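Local coordinates for protein glutamate--cysteine ligase GshA (Methylobacillus flagellatus KT, PDB 3K1T) that probably acts as a ligase joining glutamate to cysteine, the step that yields gamma-glutamylcysteine, at residues Glu221-Leu225 with Ile226-Pro230; Thr9-Thr12 with Gly13-Leu16; Asp186-Gln189 with Gly190-Gln193; Asn178-Gly182 with Gly183-Ile187. All blocks are in the same frame, centred on the assembly; numbering follows the deposited sequence.

Contact 1: residues Glu221-Leu225 with Ile226-Pro230; sequences EFAPL and IDIDP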
loop_
_atom_site.group_PDB
_atom_site.type_symbol
_atom_site.label_atom_id
_atom_site.label_comp_id
_atom_site.label_asym_id
_atom_site.label_seq_id
_atom_site.Cartn_x
_atom_site.Cartn_y
_atom_site.Cartn_z
ATOM N N GLU A 221 -19.422 -6.978 -18.440
ATOM C CA GLU A 221 -19.963 -6.817 -17.106
ATOM C C GLU A 221 -19.818 -5.396 -16.561
ATOM O O GLU A 221 -20.734 -4.865 -15.912
ATOM C CB GLU A 221 -19.337 -7.815 -16.160
ATOM C CG GLU A 221 -19.987 -7.714 -14.801
ATOM C CD GLU A 221 -19.560 -8.804 -13.847
ATOM O OE1 GLU A 221 -18.849 -9.737 -14.306
ATOM O OE2 GLU A 221 -19.925 -8.674 -12.639
ATOM N N PHE A 222 -18.666 -4.771 -16.807
ATOM C CA PHE A 222 -18.396 -3.460 -16.247
ATOM C C PHE A 222 -19.186 -2.337 -16.896
ATOM O O PHE A 222 -19.661 -1.440 -16.209
ATOM C CB PHE A 222 -16.897 -3.157 -16.322
ATOM C CG PHE A 222 -16.489 -1.924 -15.582
ATOM C CD1 PHE A 222 -16.327 -1.953 -14.198
ATOM C CD2 PHE A 222 -16.211 -0.769 -16.259
ATOM C CE1 PHE A 222 -15.923 -0.776 -13.504
ATOM C CE2 PHE A 222 -15.817 0.387 -15.589
ATOM C CZ PHE A 222 -15.660 0.378 -14.213
ATOM N N ALA A 223 -19.343 -2.365 -18.206
ATOM C CA ALA A 223 -20.002 -1.273 -18.903
ATOM C C ALA A 223 -21.462 -1.035 -18.402
ATOM O O ALA A 223 -21.826 0.115 -18.124
ATOM C CB ALA A 223 -19.927 -1.482 -20.437
ATOM N N PRO A 224 -22.258 -2.100 -18.224
ATOM C CA PRO A 224 -23.589 -1.863 -17.649
ATOM C C PRO A 224 -23.595 -1.454 -16.178
ATOM O O PRO A 224 -24.534 -0.782 -15.767
ATOM C CB PRO A 224 -24.333 -3.197 -17.838
ATOM C CG PRO A 224 -23.388 -4.112 -18.522
ATOM C CD PRO A 224 -22.114 -3.470 -18.771
ATOM N N LEU A 225 -22.574 -1.838 -15.412
ATOM C CA LEU A 225 -22.412 -1.401 -14.008
ATOM C C LEU A 225 -22.430 0.125 -13.923
ATOM O O LEU A 225 -23.050 0.687 -13.007
ATOM C CB LEU A 225 -21.104 -1.942 -13.402
ATOM C CG LEU A 225 -20.822 -1.673 -11.909
ATOM C CD1 LEU A 225 -21.750 -2.556 -11.025
ATOM C CD2 LEU A 225 -19.332 -1.861 -11.550
ATOM N N ILE A 226 -21.750 0.791 -14.861
ATOM C CA ILE A 226 -21.624 2.252 -14.814
ATOM C C ILE A 226 -22.451 2.933 -15.929
ATOM O O ILE A 226 -22.434 4.134 -16.030
ATOM C CB ILE A 226 -20.145 2.746 -14.857
ATOM C CG1 ILE A 226 -19.473 2.403 -16.199
ATOM C CG2 ILE A 226 -19.322 2.138 -13.678
ATOM C CD1 ILE A 226 -18.166 3.138 -16.498
ATOM N N ASP A 227 -23.179 2.156 -16.722
ATOM C CA ASP A 227 -23.999 2.633 -17.842
ATOM C C ASP A 227 -23.220 3.435 -18.894
ATOM O O ASP A 227 -23.504 4.619 -19.141
ATOM C CB ASP A 227 -25.205 3.446 -17.338
ATOM C CG ASP A 227 -26.239 3.703 -18.446
ATOM O OD1 ASP A 227 -26.372 2.873 -19.367
ATOM O OD2 ASP A 227 -26.950 4.719 -18.367
ATOM N N ILE A 228 -22.242 2.787 -19.522
ATOM C CA ILE A 228 -21.424 3.401 -20.574
ATOM C C ILE A 228 -21.461 2.493 -21.822
ATOM O O ILE A 228 -21.648 1.273 -21.697
ATOM C CB ILE A 228 -19.986 3.638 -20.070
ATOM C CG1 ILE A 228 -19.184 4.601 -20.955
ATOM C CG2 ILE A 228 -19.191 2.299 -20.018
ATOM C CD1 ILE A 228 -19.396 6.066 -20.693
ATOM N N ASP A 229 -21.322 3.091 -23.018
ATOM C CA ASP A 229 -21.129 2.345 -24.265
ATOM C C ASP A 229 -19.818 1.524 -24.114
ATOM O O ASP A 229 -18.776 2.119 -23.942
ATOM C CB ASP A 229 -20.997 3.353 -25.440
ATOM C CG ASP A 229 -20.800 2.690 -26.796
ATOM O OD1 ASP A 229 -20.647 1.457 -26.858
ATOM O OD2 ASP A 229 -20.793 3.407 -27.835
ATOM N N PRO A 230 -19.870 0.181 -24.159
ATOM C CA PRO A 230 -18.639 -0.603 -24.001
ATOM C C PRO A 230 -17.556 -0.289 -25.015
ATOM O O PRO A 230 -16.382 -0.527 -24.726
ATOM C CB PRO A 230 -19.118 -2.053 -24.155
ATOM C CG PRO A 230 -20.407 -1.959 -24.874
ATOM C CD PRO A 230 -21.032 -0.702 -24.397
#

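Contact 2: residues Thr9-Thr12 with Gly13-Leu16; sequences TALT and GPLL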
loop_
_atom_site.group_PDB
_atom_site.type_symbol
_atom_site.label_atom_id
_atom_site.label_comp_id
_atom_site.label_asym_id
_atom_site.label_seq_id
_atom_site.Cartn_x
_atom_site.Cartn_y
_atom_site.Cartn_z
ATOM N N THR A 9 -6.714 17.399 -29.265
ATOM C CA THR A 9 -8.007 17.286 -29.905
ATOM C C THR A 9 -9.037 17.949 -29.001
ATOM O O THR A 9 -8.934 17.866 -27.783
ATOM C CB THR A 9 -8.414 15.802 -30.131
ATOM O OG1 THR A 9 -9.727 15.790 -30.676
ATOM C CG2 THR A 9 -8.460 14.998 -28.801
ATOM N N ALA A 10 -10.020 18.585 -29.618
ATOM C CA ALA A 10 -11.184 19.156 -28.906
ATOM C C ALA A 10 -12.330 18.151 -28.833
ATOM O O ALA A 10 -13.268 18.338 -28.091
ATOM C CB ALA A 10 -11.652 20.451 -29.598
ATOM N N LEU A 11 -12.241 17.047 -29.567
ATOM C CA LEU A 11 -13.283 16.033 -29.527
ATOM C C LEU A 11 -12.991 15.065 -28.375
ATOM O O LEU A 11 -12.296 14.057 -28.534
ATOM C CB LEU A 11 -13.403 15.337 -30.877
ATOM C CG LEU A 11 -14.736 14.599 -31.066
ATOM C CD1 LEU A 11 -14.933 14.230 -32.526
ATOM C CD2 LEU A 11 -14.847 13.373 -30.180
ATOM N N THR A 12 -13.499 15.424 -27.201
ATOM C CA THR A 12 -13.283 14.704 -25.946
ATOM C C THR A 12 -14.579 14.306 -25.248
ATOM O O THR A 12 -14.546 13.799 -24.120
ATOM C CB THR A 12 -12.415 15.548 -24.970
ATOM O OG1 THR A 12 -13.088 16.780 -24.688
ATOM C CG2 THR A 12 -11.010 15.866 -25.579
ATOM N N GLY A 13 -15.723 14.543 -25.889
ATOM C CA GLY A 13 -17.035 14.250 -25.263
ATOM C C GLY A 13 -17.116 12.850 -24.662
ATOM O O GLY A 13 -17.553 12.671 -23.514
ATOM N N PRO A 14 -16.714 11.813 -25.441
ATOM C CA PRO A 14 -16.812 10.463 -24.867
ATOM C C PRO A 14 -15.893 10.206 -23.668
ATOM O O PRO A 14 -16.298 9.537 -22.721
ATOM C CB PRO A 14 -16.496 9.539 -26.042
ATOM C CG PRO A 14 -16.894 10.379 -27.266
ATOM C CD PRO A 14 -16.478 11.786 -26.890
ATOM N N LEU A 15 -14.684 10.750 -23.690
ATOM C CA LEU A 15 -13.793 10.631 -22.550
ATOM C C LEU A 15 -14.445 11.282 -21.329
ATOM O O LEU A 15 -14.427 10.730 -20.211
ATOM C CB LEU A 15 -12.437 11.286 -22.853
ATOM C CG LEU A 15 -11.444 11.488 -21.694
ATOM C CD1 LEU A 15 -10.945 10.088 -21.204
ATOM C CD2 LEU A 15 -10.271 12.426 -22.076
ATOM N N LEU A 16 -14.994 12.482 -21.519
ATOM C CA LEU A 16 -15.594 13.189 -20.380
ATOM C C LEU A 16 -16.850 12.450 -19.885
ATOM O O LEU A 16 -17.115 12.434 -18.692
ATOM C CB LEU A 16 -15.849 14.697 -20.695
ATOM C CG LEU A 16 -14.645 15.623 -20.327
ATOM C CD1 LEU A 16 -13.384 15.285 -21.150
ATOM C CD2 LEU A 16 -14.933 17.104 -20.526
#

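Contact 3: residues Asp186-Gln189 with Gly190-Gln193; sequences DILQ and GLEQ. With SO4 (sulfate ion), chain E.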
loop_
_atom_site.group_PDB
_atom_site.type_symbol
_atom_site.label_atom_id
_atom_site.label_comp_id
_atom_site.label_asym_id
_atom_site.label_seq_id
_atom_site.Cartn_x
_atom_site.Cartn_y
_atom_site.Cartn_z
ATOM N N ASP A 186 13.318 -26.194 -21.125
ATOM C CA ASP A 186 13.203 -27.426 -20.353
ATOM C C ASP A 186 13.774 -27.328 -18.916
ATOM O O ASP A 186 13.197 -27.901 -17.986
ATOM C CB ASP A 186 13.810 -28.607 -21.147
ATOM C CG ASP A 186 13.260 -29.972 -20.703
ATOM O OD1 ASP A 186 12.097 -30.023 -20.235
ATOM O OD2 ASP A 186 14.002 -30.982 -20.810
ATOM N N ILE A 187 14.834 -26.542 -18.727
ATOM C CA ILE A 187 15.423 -26.333 -17.402
ATOM C C ILE A 187 14.444 -25.691 -16.389
ATOM O O ILE A 187 14.611 -25.863 -15.170
ATOM C CB ILE A 187 16.766 -25.533 -17.486
ATOM C CG1 ILE A 187 17.591 -25.696 -16.180
ATOM C CG2 ILE A 187 16.543 -24.035 -17.817
ATOM C CD1 ILE A 187 19.033 -25.110 -16.284
ATOM N N LEU A 188 13.424 -25.006 -16.880
ATOM C CA LEU A 188 12.398 -24.417 -16.009
ATOM C C LEU A 188 11.145 -25.290 -15.837
ATOM O O LEU A 188 10.191 -24.854 -15.161
ATOM C CB LEU A 188 11.975 -23.027 -16.523
ATOM C CG LEU A 188 13.040 -21.935 -16.597
ATOM C CD1 LEU A 188 12.449 -20.519 -16.931
ATOM C CD2 LEU A 188 13.904 -21.911 -15.364
ATOM N N GLN A 189 11.139 -26.498 -16.416
ATOM C CA GLN A 189 9.967 -27.375 -16.349
ATOM C C GLN A 189 10.100 -28.464 -15.272
ATOM O O GLN A 189 11.176 -29.034 -15.058
ATOM C CB GLN A 189 9.718 -28.026 -17.709
ATOM C CG GLN A 189 9.411 -27.010 -18.811
ATOM C CD GLN A 189 9.129 -27.652 -20.155
ATOM O OE1 GLN A 189 8.563 -28.750 -20.207
ATOM N NE2 GLN A 189 9.479 -26.953 -21.264
ATOM N N GLY A 190 8.992 -28.767 -14.606
ATOM C CA GLY A 190 8.948 -29.827 -13.603
ATOM C C GLY A 190 9.713 -29.504 -12.334
ATOM O O GLY A 190 10.253 -30.409 -11.682
ATOM N N LEU A 191 9.791 -28.217 -11.973
ATOM C CA LEU A 191 10.494 -27.792 -10.771
ATOM C C LEU A 191 9.605 -27.895 -9.530
ATOM O O LEU A 191 8.363 -27.781 -9.622
ATOM C CB LEU A 191 11.002 -26.354 -10.912
ATOM C CG LEU A 191 12.049 -26.036 -11.996
ATOM C CD1 LEU A 191 12.236 -24.453 -12.157
ATOM C CD2 LEU A 191 13.364 -26.727 -11.655
ATOM N N GLU A 192 10.247 -28.068 -8.372
ATOM C CA GLU A 192 9.563 -27.994 -7.068
ATOM C C GLU A 192 9.170 -26.558 -6.658
ATOM O O GLU A 192 8.196 -26.378 -5.934
ATOM C CB GLU A 192 10.440 -28.568 -5.956
ATOM C CG GLU A 192 10.729 -30.011 -6.103
ATOM C CD GLU A 192 11.687 -30.566 -5.049
ATOM O OE1 GLU A 192 12.130 -29.837 -4.104
ATOM O OE2 GLU A 192 11.989 -31.762 -5.177
ATOM N N GLN A 193 9.936 -25.574 -7.095
ATOM C CA GLN A 193 9.692 -24.168 -6.775
ATOM C C GLN A 193 8.610 -23.591 -7.679
ATOM O O GLN A 193 8.559 -23.893 -8.873
ATOM C CB GLN A 193 10.971 -23.380 -7.001
ATOM C CG GLN A 193 12.087 -23.714 -6.051
ATOM C CD GLN A 193 13.448 -23.737 -6.728
ATOM O OE1 GLN A 193 13.592 -24.248 -7.866
ATOM N NE2 GLN A 193 14.456 -23.210 -6.048
HETATM S S SO4 E . 5.632 -27.394 -14.475
HETATM O O1 SO4 E . 5.626 -26.315 -13.491
HETATM O O2 SO4 E . 4.392 -27.330 -15.260
HETATM O O3 SO4 E . 6.759 -27.275 -15.389
HETATM O O4 SO4 E . 5.649 -28.656 -13.752
HETATM O O HOH W 1 8.499 -25.853 -13.258
#

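Contact 4: residues Asn178-Gly182 with Gly183-Ile187; sequences NDLSG and GIPDI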
loop_
_atom_site.group_PDB
_atom_site.type_symbol
_atom_site.label_atom_id
_atom_site.label_comp_id
_atom_site.label_asym_id
_atom_site.label_seq_id
_atom_site.Cartn_x
_atom_site.Cartn_y
_atom_site.Cartn_z
ATOM N N ASN A 178 11.153 -12.315 -17.463
ATOM C CA ASN A 178 11.487 -12.804 -18.814
ATOM C C ASN A 178 10.168 -13.437 -19.302
ATOM O O ASN A 178 9.628 -14.326 -18.628
ATOM C CB ASN A 178 12.579 -13.859 -18.673
ATOM C CG ASN A 178 13.014 -14.472 -19.992
ATOM O OD1 ASN A 178 12.187 -14.732 -20.890
ATOM N ND2 ASN A 178 14.324 -14.698 -20.124
ATOM N N ASP A 179 9.614 -12.954 -20.404
ATOM C CA ASP A 179 8.288 -13.384 -20.796
ATOM C C ASP A 179 8.246 -14.786 -21.440
ATOM O O ASP A 179 7.161 -15.313 -21.692
ATOM C CB ASP A 179 7.582 -12.330 -21.686
ATOM C CG ASP A 179 8.161 -12.216 -23.063
ATOM O OD1 ASP A 179 8.956 -13.071 -23.508
ATOM O OD2 ASP A 179 7.811 -11.218 -23.704
ATOM N N LEU A 180 9.402 -15.401 -21.677
ATOM C CA LEU A 180 9.462 -16.785 -22.187
ATOM C C LEU A 180 8.606 -16.970 -23.486
ATOM O O LEU A 180 8.112 -18.071 -23.783
ATOM C CB LEU A 180 9.074 -17.790 -21.096
ATOM C CG LEU A 180 9.898 -17.783 -19.774
ATOM C CD1 LEU A 180 9.475 -18.842 -18.796
ATOM C CD2 LEU A 180 11.408 -17.891 -20.051
ATOM N N SER A 181 8.507 -15.909 -24.280
ATOM C CA SER A 181 7.697 -15.942 -25.503
ATOM C C SER A 181 8.295 -16.872 -26.576
ATOM O O SER A 181 7.588 -17.325 -27.486
ATOM C CB SER A 181 7.525 -14.533 -26.062
ATOM O OG SER A 181 8.786 -13.960 -26.338
ATOM N N GLY A 182 9.599 -17.133 -26.463
ATOM C CA GLY A 182 10.283 -18.123 -27.267
ATOM C C GLY A 182 10.078 -19.572 -26.841
ATOM O O GLY A 182 10.613 -20.474 -27.489
ATOM N N GLY A 183 9.277 -19.802 -25.807
ATOM C CA GLY A 183 9.035 -21.127 -25.238
ATOM C C GLY A 183 9.653 -21.271 -23.842
ATOM O O GLY A 183 10.726 -20.702 -23.572
ATOM N N ILE A 184 8.965 -21.979 -22.948
ATOM C CA ILE A 184 9.516 -22.282 -21.637
ATOM C C ILE A 184 10.663 -23.302 -21.787
ATOM O O ILE A 184 10.453 -24.424 -22.244
ATOM C CB ILE A 184 8.464 -22.837 -20.665
ATOM C CG1 ILE A 184 7.281 -21.854 -20.504
ATOM C CG2 ILE A 184 9.098 -23.095 -19.281
ATOM C CD1 ILE A 184 6.195 -22.423 -19.565
ATOM N N PRO A 185 11.892 -22.915 -21.415
ATOM C CA PRO A 185 13.024 -23.844 -21.537
ATOM C C PRO A 185 12.823 -25.049 -20.675
ATOM O O PRO A 185 12.276 -24.947 -19.575
ATOM C CB PRO A 185 14.231 -23.034 -21.010
ATOM C CG PRO A 185 13.759 -21.663 -20.858
ATOM C CD PRO A 185 12.292 -21.604 -20.888
ATOM N N ASP A 186 13.318 -26.194 -21.125
ATOM C CA ASP A 186 13.203 -27.426 -20.353
ATOM C C ASP A 186 13.774 -27.328 -18.916
ATOM O O ASP A 186 13.197 -27.901 -17.986
ATOM C CB ASP A 186 13.810 -28.607 -21.147
ATOM C CG ASP A 186 13.260 -29.972 -20.703
ATOM O OD1 ASP A 186 12.097 -30.023 -20.235
ATOM O OD2 ASP A 186 14.002 -30.982 -20.810
ATOM N N ILE A 187 14.834 -26.542 -18.727
ATOM C CA ILE A 187 15.423 -26.333 -17.402
ATOM C C ILE A 187 14.444 -25.691 -16.389
ATOM O O ILE A 187 14.611 -25.863 -15.170
ATOM C CB ILE A 187 16.766 -25.533 -17.486
ATOM C CG1 ILE A 187 17.591 -25.696 -16.180
ATOM C CG2 ILE A 187 16.543 -24.035 -17.817
ATOM C CD1 ILE A 187 19.033 -25.110 -16.284
#

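Contact 1: residues Glu221-Leu225 with Ile226-Pro230
Ala223 offers a single methyl bump, and the chain that leaves the helix folds back around it. Its CB meets Pro230 CB at 3.8 Å, while CG2 of Ile228 comes against Ala223 CB at 3.9 Å, so the small side chain fills the hollow inside the returning loop. One turn of helix further along, the CD1 methyl of Ile226 reaches CE2 of the Phe222 ring at 3.7 Å, approaching it obliquely. Ile226 places CG1 between its backbone N and carbonyl carbon (chi1 65°), which turns the chain back over the preceding turn and onto the ring. The backbone here forms a Schellman motif: Asp227, with positive phi, ends helix 210-226, Ile228 N donates to Ala223 O at 3.0 Å from above the carbonyl plane, and a weak bond of 3.4 Å joins Asp227 N to Pro224 O. Leu22 of helix 13-23 touches both Phe222 and Ile226, and Ile29 of helix 26-40 adds to the packing on Ile226. Replacing Ile226 by an alanine removes the CD1 methyl and would probably leave a gap beside the Phe222 ring and between these helices. Ile228, in turn, rests on Thr17 and Arg21 of helix 13-23.

Contact 2: residues Thr9-Thr12 with Gly13-Leu16
The N-terminal start of helix 13-23 is the setting of this contact, where Thr12 occupies the N-cap position and its carbonyl opens the helical bonding. Leu16 N donates to Thr12 O at 2.9 Å, with an N-H...O angle of 166° and the donor nearly in line with the C=O bond. The Thr12 side chain takes no part in capping. It lies instead beside Leu16, both pointing the same way, with CB and OG1 each 3.9 Å from Leu16 CD1. That methyl also passes 3.5 Å from Thr12 O, so the leucine flanks the same carbonyl that its own N-H grips. Ahead of the helix the chain is coiled by an ST turn, in which Leu11 N donates to Thr9 OG1 at 3.0 Å, and by an inverse gamma turn centred on Leu11, closed by a weak bond from Thr12 N to Ala10 O. In one of its two conformers, Leu11 has its CG anti to the backbone N (chi1 -161°), and CD2 then comes 4.0 Å from Pro14 CD. Pro14 sits in the first turn, where its lack of an N-H costs no helical bond. Leu7 of strand 6-7 touches both Thr12 and Leu15.

Contact 3: residues Asp186-Gln189 with Gly190-Gln193
Leu191 turns its branched end back against the preceding 3-10 turn, meeting mainly backbone. Its CD1 lies 3.7 Å from Leu188 O, and its CD2 stands 3.8 Å from Ile187 O, so the two methyls are set against successive carbonyls. Leu188 starts away from Leu191, and its CD2 comes no nearer than 4.4 Å to Leu191 CD1. With CG anti to the carbonyl carbon (chi1 -63°), Leu191 has its methyls directed toward the turn. Cutting Leu191 back to an alanine takes both methyls away, which is likely to open a gap beside the Ile187 and Leu188 carbonyls and leave Leu188 without this neighbour. Gln189 extends in another direction, its NE2 bonded to Ile184 O. The 3-10 turn is closed by Gln189 N donating to Asp186 O. Beyond it, Gly190 has positive phi, and its N-H makes a nearly straight bond of 2.8 Å to O3 of a sulfate ion, probably from the crystallisation liquor, which His200 also holds. One water connects the two segments: it lies 2.7 Å from Leu188 O and accepts from Leu191 N at 3.0 Å. The contact lies at the surface, in the loop between strands 173-177 and 194-196. Arg159 of strand 151-160 bonds Gln189 O, Leu188 and Leu191 both pack on Leu164 of strand 163-166, and Leu191 also reaches Ile174 of strand 173-177.

Contact 4: residues Asn178-Gly182 with Gly183-Ile187
A type I beta turn runs from Leu180 to Gly183, closed by Gly183 N donating to Leu180 O at 2.9 Å, with the donor well above the carbonyl plane. From the first position of the turn, the Leu180 side chain meets the outgoing chain with its two methyls: CD1 approaches Ile184 CG1 at 4.1 Å, and CD2 reaches the ring of Pro185 at CD, 3.9 Å away, the side chains of Leu180 and Pro185 crossing at about a right angle. Leu180 holds CG anti to its carbonyl carbon (chi1 -58°), which puts CG, and with it the two methyls, toward both partners. Two overlapping Asx turns lead into the beta turn and share its first residues. In the first, Asn178 OD1 accepts from Leu180 N at 3.0 Å within its carbonyl plane; in the second, Asp179 OD1 accepts from Ser181 N, also at 3.0 Å. The same carboxylate oxygen takes a further bond from Ser181 OG, and both donors come from one face of the carboxylate plane, a double grip that probably limits its rotation. At Gly183, phi of 111° would press any CB into the carbonyl oxygen of Gly182, so a glycine suits this position. Asn178 ND2 is tied to Pro102 O, at the end of strand 97-102, Glu103 accepts from the backbone N of Asp179, and Trp203 NE1 donates to Asp179 O. Ile184 packs against Leu199.

From the N terminus, contact 2 comes first, turning the chain from strand 6-7 into helix 13-23. Contacts 4 and 3 follow in the connection from strand 173-177 to strand 194-196. They overlap at Asp186 and Ile187 with centres about 11 Å apart, and they touch each other directly, with Leu188 packing on Leu180. Contact 1, last in the chain, ends helix 210-226 and leads toward strand 237-241. None encloses another. Contacts 1 and 2 do not touch, yet helix 13-23, which contact 2 begins, packs against contact 1, whereas contact 4 lies across the chain's centre from both.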